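PDB 3E8X: putative NAD-dependent epimerase/dehydratase, which is of unknown function but binds NADP and is probably an epimerase or dehydratase of the short-chain dehydrogenase/reductase superfamily. Local coordinates for residues Gly110-Lys113 / Thr114-Ala118; Lys181-Ser185 / Pro186-Glu190. All coordinates share one frame; numbering follows the deposited sequence. Where two conformers were deposited one is given.

Contact 1 of 2, residues Gly110-Lys113 / Thr114-Ala118; sequences GAIK and TIQEA
Ile115 lies back along the preceding helical turn, against the carbonyls of Ala111 and Ile112. Its CB is almost equally far from both oxygens, 3.5 Å from Ile112 O and 3.6 Å from Ala111 O. With CG1 anti to the carbonyl carbon (chi1 -66°), that methylene is brought beside the Ala111 carbonyl, CG1 lying 3.2 Å from Ala111 O. The methyl CD1 runs on, still 3.7 Å from Ala111 O, and the side chain packs on Phe126 and Leu158. The helix, 100-121, is the crossover of a beta-alpha-beta unit between strands 87-90 and 125-129, the building block of a Rossmann fold. Ala111 O also takes the i to i+4 bond from Ile115 N (3.0 Å, N-H...O 158°). In the conformer described, Thr114 OG1 reaches the same oxygen at 2.6 Å, and the C=O...OG1 angle of 119° shows it approaching well off the carbonyl direction; Thr114 was modelled twice, so this second grip may be partial. Two residues on, Glu117 N binds Lys113 O at 3.0 Å. Glu117 OE1 forms a salt bridge with Arg121, while Lys113 NZ is hydrogen-bonded to Leu74 O, and Ile112 packs on Leu153 of the second subunit.

Contact 2 of 2, residues Lys181-Ser185 / Pro186-Glu190; sequences KVTVS and PHFSE
Thr183 meets the Phe188 ring at its edge: Thr183 O lies in the ring plane, 3.8 Å from Phe188 CZ. The threonine methyl is more distant, CG2 standing 4.3 Å from Phe188 CE1. Next along the strand, Val184 contributes backbone, its carbonyl carbon C being 3.7 Å from Phe188 CZ, whereas its side chain is directed away and packs on Phe218, Val220 and Val230. Strand 181-185 runs antiparallel to strand 216-223 in the mixed sheet, and the chain leaves it through an ST turn at Ser185. There OG, anti to the backbone N (chi1 178°), accepts from His187 N at 3.0 Å, with a bent N-H...OG angle of 139°, thus spanning Pro186. Ser185 CB completes a CH-pi contact, standing 3.5 Å from the Phe188 ring centroid and only 10° off the ring normal. With an alanine in place of Phe188, Ser185 CB would probably lose the ring that covers it, and the returning loop one of its holds on the strand. The turn is also tied to the neighbouring strand: Glu219 binds His187 ND1 through OE2 and Phe188 N through OE1, and the Phe188 side chain touches Leu221.

In the fold
Contact 1 precedes contact 2 in the sequence, and the two lie on opposite sides of the chain's centre, with their own centres 27 Å apart and nearest atoms about 18 Å apart, so they do not touch. Contact 1 is a buried helical segment close to the cofactor: about 7 Å separate residue Gly110 from the bound NADP, and about 9 Å the Ala111 side chain from residue Gly93, which binds NADP. Contact 2 is a surface turn remote from the residues that bind NADP, although the Phe188 side chain comes to about 12 Å from the same NADP. They differ in the assembly too: 110-118 reaches the second subunit, whereas residues 181-190 meet no second protein chain there.

Contact 1 of 2, residues Gly110-Lys113 / Thr114-Ala118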
loop_
_atom_site.group_PDB
_atom_site.type_symbol
_atom_site.label_atom_id
_atom_site.label_comp_id
_atom_site.label_asym_id
_atom_site.label_seq_id
_atom_site.Cartn_x
_atom_site.Cartn_y
_atom_site.Cartn_z
ATOM N N GLY A 110 8.138 -4.084 -1.765
ATOM C CA GLY A 110 9.358 -4.301 -2.578
ATOM C C GLY A 110 9.526 -3.312 -3.722
ATOM O O GLY A 110 10.616 -2.795 -3.949
ATOM N N ALA A 111 8.436 -3.048 -4.439
ATOM C CA ALA A 111 8.402 -2.081 -5.519
ATOM C C ALA A 111 8.669 -0.696 -5.010
ATOM O O ALA A 111 9.456 0.044 -5.605
ATOM C CB ALA A 111 7.049 -2.136 -6.300
ATOM N N ILE A 112 8.023 -0.344 -3.902
ATOM C CA ILE A 112 8.237 0.947 -3.255
ATOM C C ILE A 112 9.702 1.176 -2.873
ATOM O O ILE A 112 10.254 2.247 -3.153
ATOM C CB ILE A 112 7.313 1.165 -2.017
ATOM C CG1 ILE A 112 5.842 1.327 -2.495
ATOM C CG2 ILE A 112 7.872 2.333 -1.143
ATOM C CD1 ILE A 112 4.750 1.432 -1.337
ATOM N N LYS A 113 10.334 0.185 -2.269
ATOM C CA LYS A 113 11.748 0.273 -1.976
ATOM C C LYS A 113 12.631 0.333 -3.236
ATOM O O LYS A 113 13.672 0.976 -3.196
ATOM C CB LYS A 113 12.178 -0.855 -1.033
ATOM C CG LYS A 113 11.480 -0.842 0.391
ATOM C CD LYS A 113 12.006 -1.891 1.349
ATOM C CE LYS A 113 11.568 -3.325 0.959
ATOM N NZ LYS A 113 12.046 -4.414 1.904
ATOM N N THR A 114 12.253 -0.333 -4.338
ATOM C CA THR A 114 13.058 -0.308 -5.584
ATOM C C THR A 114 13.037 1.081 -6.206
ATOM O O THR A 114 14.044 1.562 -6.738
ATOM C CB THR A 114 12.571 -1.335 -6.666
ATOM O OG1 THR A 114 11.250 -0.990 -7.133
ATOM C CG2 THR A 114 12.594 -2.738 -6.119
ATOM N N ILE A 115 11.881 1.720 -6.112
ATOM C CA ILE A 115 11.679 3.073 -6.568
ATOM C C ILE A 115 12.531 4.070 -5.778
ATOM O O ILE A 115 13.170 4.946 -6.377
ATOM C CB ILE A 115 10.177 3.484 -6.443
ATOM C CG1 ILE A 115 9.316 2.651 -7.409
ATOM C CG2 ILE A 115 10.034 4.964 -6.642
ATOM C CD1 ILE A 115 7.787 2.839 -7.268
ATOM N N GLN A 116 12.511 3.929 -4.456
ATOM C CA GLN A 116 13.289 4.782 -3.576
ATOM C C GLN A 116 14.780 4.599 -3.825
ATOM O O GLN A 116 15.556 5.562 -3.828
ATOM C CB GLN A 116 12.951 4.482 -2.119
ATOM C CG GLN A 116 11.645 5.121 -1.646
ATOM C CD GLN A 116 11.208 4.635 -0.254
ATOM O OE1 GLN A 116 11.918 3.868 0.427
ATOM N NE2 GLN A 116 10.026 5.078 0.172
ATOM N N GLU A 117 15.189 3.363 -4.042
ATOM C CA GLU A 117 16.601 3.101 -4.330
ATOM C C GLU A 117 17.032 3.712 -5.679
ATOM O O GLU A 117 18.112 4.233 -5.759
ATOM C CB GLU A 117 16.886 1.608 -4.309
ATOM C CG GLU A 117 18.366 1.291 -4.447
ATOM C CD GLU A 117 19.180 1.761 -3.251
ATOM O OE1 GLU A 117 20.384 2.096 -3.470
ATOM O OE2 GLU A 117 18.608 1.796 -2.120
ATOM N N ALA A 118 16.181 3.641 -6.714
ATOM C CA ALA A 118 16.438 4.286 -7.995
ATOM C C ALA A 118 16.539 5.811 -7.853
ATOM O O ALA A 118 17.488 6.393 -8.377
ATOM C CB ALA A 118 15.399 3.883 -9.066
#

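Contact 2 of 2, residues Lys181-Ser185 / Pro186-Glu190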
loop_
_atom_site.group_PDB
_atom_site.type_symbol
_atom_site.label_atom_id
_atom_site.label_comp_id
_atom_site.label_asym_id
_atom_site.label_seq_id
_atom_site.Cartn_x
_atom_site.Cartn_y
_atom_site.Cartn_z
ATOM N N LYS A 181 2.380 -9.477 -31.871
ATOM C CA LYS A 181 1.312 -8.540 -32.260
ATOM C C LYS A 181 0.425 -8.311 -31.053
ATOM O O LYS A 181 0.025 -9.266 -30.361
ATOM C CB LYS A 181 0.483 -9.039 -33.452
ATOM C CG LYS A 181 1.229 -9.159 -34.804
ATOM C CD LYS A 181 0.322 -9.727 -35.942
ATOM C CE LYS A 181 1.024 -9.671 -37.332
ATOM N NZ LYS A 181 0.160 -9.837 -38.608
ATOM N N VAL A 182 0.164 -7.026 -30.780
ATOM C CA VAL A 182 -0.537 -6.588 -29.580
ATOM C C VAL A 182 -1.610 -5.521 -29.903
ATOM O O VAL A 182 -1.738 -5.073 -31.062
ATOM C CB VAL A 182 0.442 -6.106 -28.460
ATOM C CG1 VAL A 182 1.432 -7.237 -28.005
ATOM C CG2 VAL A 182 1.229 -4.810 -28.845
ATOM N N THR A 183 -2.405 -5.176 -28.880
ATOM C CA THR A 183 -3.273 -3.994 -28.884
ATOM C C THR A 183 -2.987 -3.262 -27.578
ATOM O O THR A 183 -2.804 -3.901 -26.543
ATOM C CB THR A 183 -4.807 -4.319 -28.852
ATOM O OG1 THR A 183 -5.073 -5.405 -29.705
ATOM C CG2 THR A 183 -5.635 -3.120 -29.353
ATOM N N VAL A 184 -3.015 -1.933 -27.608
ATOM C CA VAL A 184 -2.838 -1.134 -26.390
ATOM C C VAL A 184 -4.018 -0.155 -26.196
ATOM O O VAL A 184 -4.748 0.144 -27.136
ATOM C CB VAL A 184 -1.495 -0.364 -26.409
ATOM C CG1 VAL A 184 -0.278 -1.336 -26.352
ATOM C CG2 VAL A 184 -1.444 0.590 -27.657
ATOM N N SER A 185 -4.185 0.321 -24.954
ATOM C CA SER A 185 -5.163 1.322 -24.569
ATOM C C SER A 185 -4.705 1.949 -23.260
ATOM O O SER A 185 -4.009 1.294 -22.465
ATOM C CB SER A 185 -6.523 0.682 -24.353
ATOM O OG SER A 185 -7.473 1.643 -23.939
ATOM N N PRO A 186 -5.020 3.236 -23.039
ATOM C CA PRO A 186 -4.837 3.757 -21.682
ATOM C C PRO A 186 -5.626 2.952 -20.667
ATOM O O PRO A 186 -5.223 2.832 -19.525
ATOM C CB PRO A 186 -5.388 5.182 -21.748
ATOM C CG PRO A 186 -5.810 5.412 -23.133
ATOM C CD PRO A 186 -5.464 4.261 -23.988
ATOM N N HIS A 187 -6.787 2.469 -21.105
ATOM C CA HIS A 187 -7.638 1.669 -20.310
ATOM C C HIS A 187 -8.758 1.038 -21.151
ATOM O O HIS A 187 -9.635 1.740 -21.648
ATOM C CB HIS A 187 -8.228 2.524 -19.183
ATOM C CG HIS A 187 -9.190 1.781 -18.312
ATOM N ND1 HIS A 187 -8.869 0.584 -17.721
ATOM C CD2 HIS A 187 -10.464 2.058 -17.946
ATOM C CE1 HIS A 187 -9.901 0.159 -17.009
ATOM N NE2 HIS A 187 -10.878 1.038 -17.122
ATOM N N PHE A 188 -8.755 -0.281 -21.283
ATOM C CA PHE A 188 -9.790 -0.959 -22.024
ATOM C C PHE A 188 -11.076 -0.978 -21.203
ATOM O O PHE A 188 -11.040 -1.153 -19.969
ATOM C CB PHE A 188 -9.384 -2.394 -22.289
ATOM C CG PHE A 188 -8.245 -2.555 -23.245
ATOM C CD1 PHE A 188 -8.441 -2.387 -24.605
ATOM C CD2 PHE A 188 -6.990 -2.976 -22.790
ATOM C CE1 PHE A 188 -7.399 -2.569 -25.498
ATOM C CE2 PHE A 188 -5.946 -3.149 -23.680
ATOM C CZ PHE A 188 -6.146 -2.949 -25.020
ATOM N N SER A 189 -12.203 -0.786 -21.881
ATOM C CA SER A 189 -13.519 -0.834 -21.248
ATOM C C SER A 189 -13.947 -2.253 -20.990
ATOM O O SER A 189 -14.810 -2.475 -20.166
ATOM C CB SER A 189 -14.565 -0.147 -22.120
ATOM O OG SER A 189 -14.462 -0.657 -23.426
ATOM N N GLU A 190 -13.356 -3.207 -21.699
ATOM C CA GLU A 190 -13.416 -4.615 -21.306
ATOM C C GLU A 190 -12.154 -5.379 -21.721
ATOM O O GLU A 190 -11.438 -4.963 -22.630
ATOM C CB GLU A 190 -14.648 -5.275 -21.893
ATOM C CG GLU A 190 -14.601 -5.416 -23.402
ATOM C CD GLU A 190 -15.890 -5.983 -23.953
ATOM O OE1 GLU A 190 -16.755 -6.450 -23.154
ATOM O OE2 GLU A 190 -16.029 -5.969 -25.198
#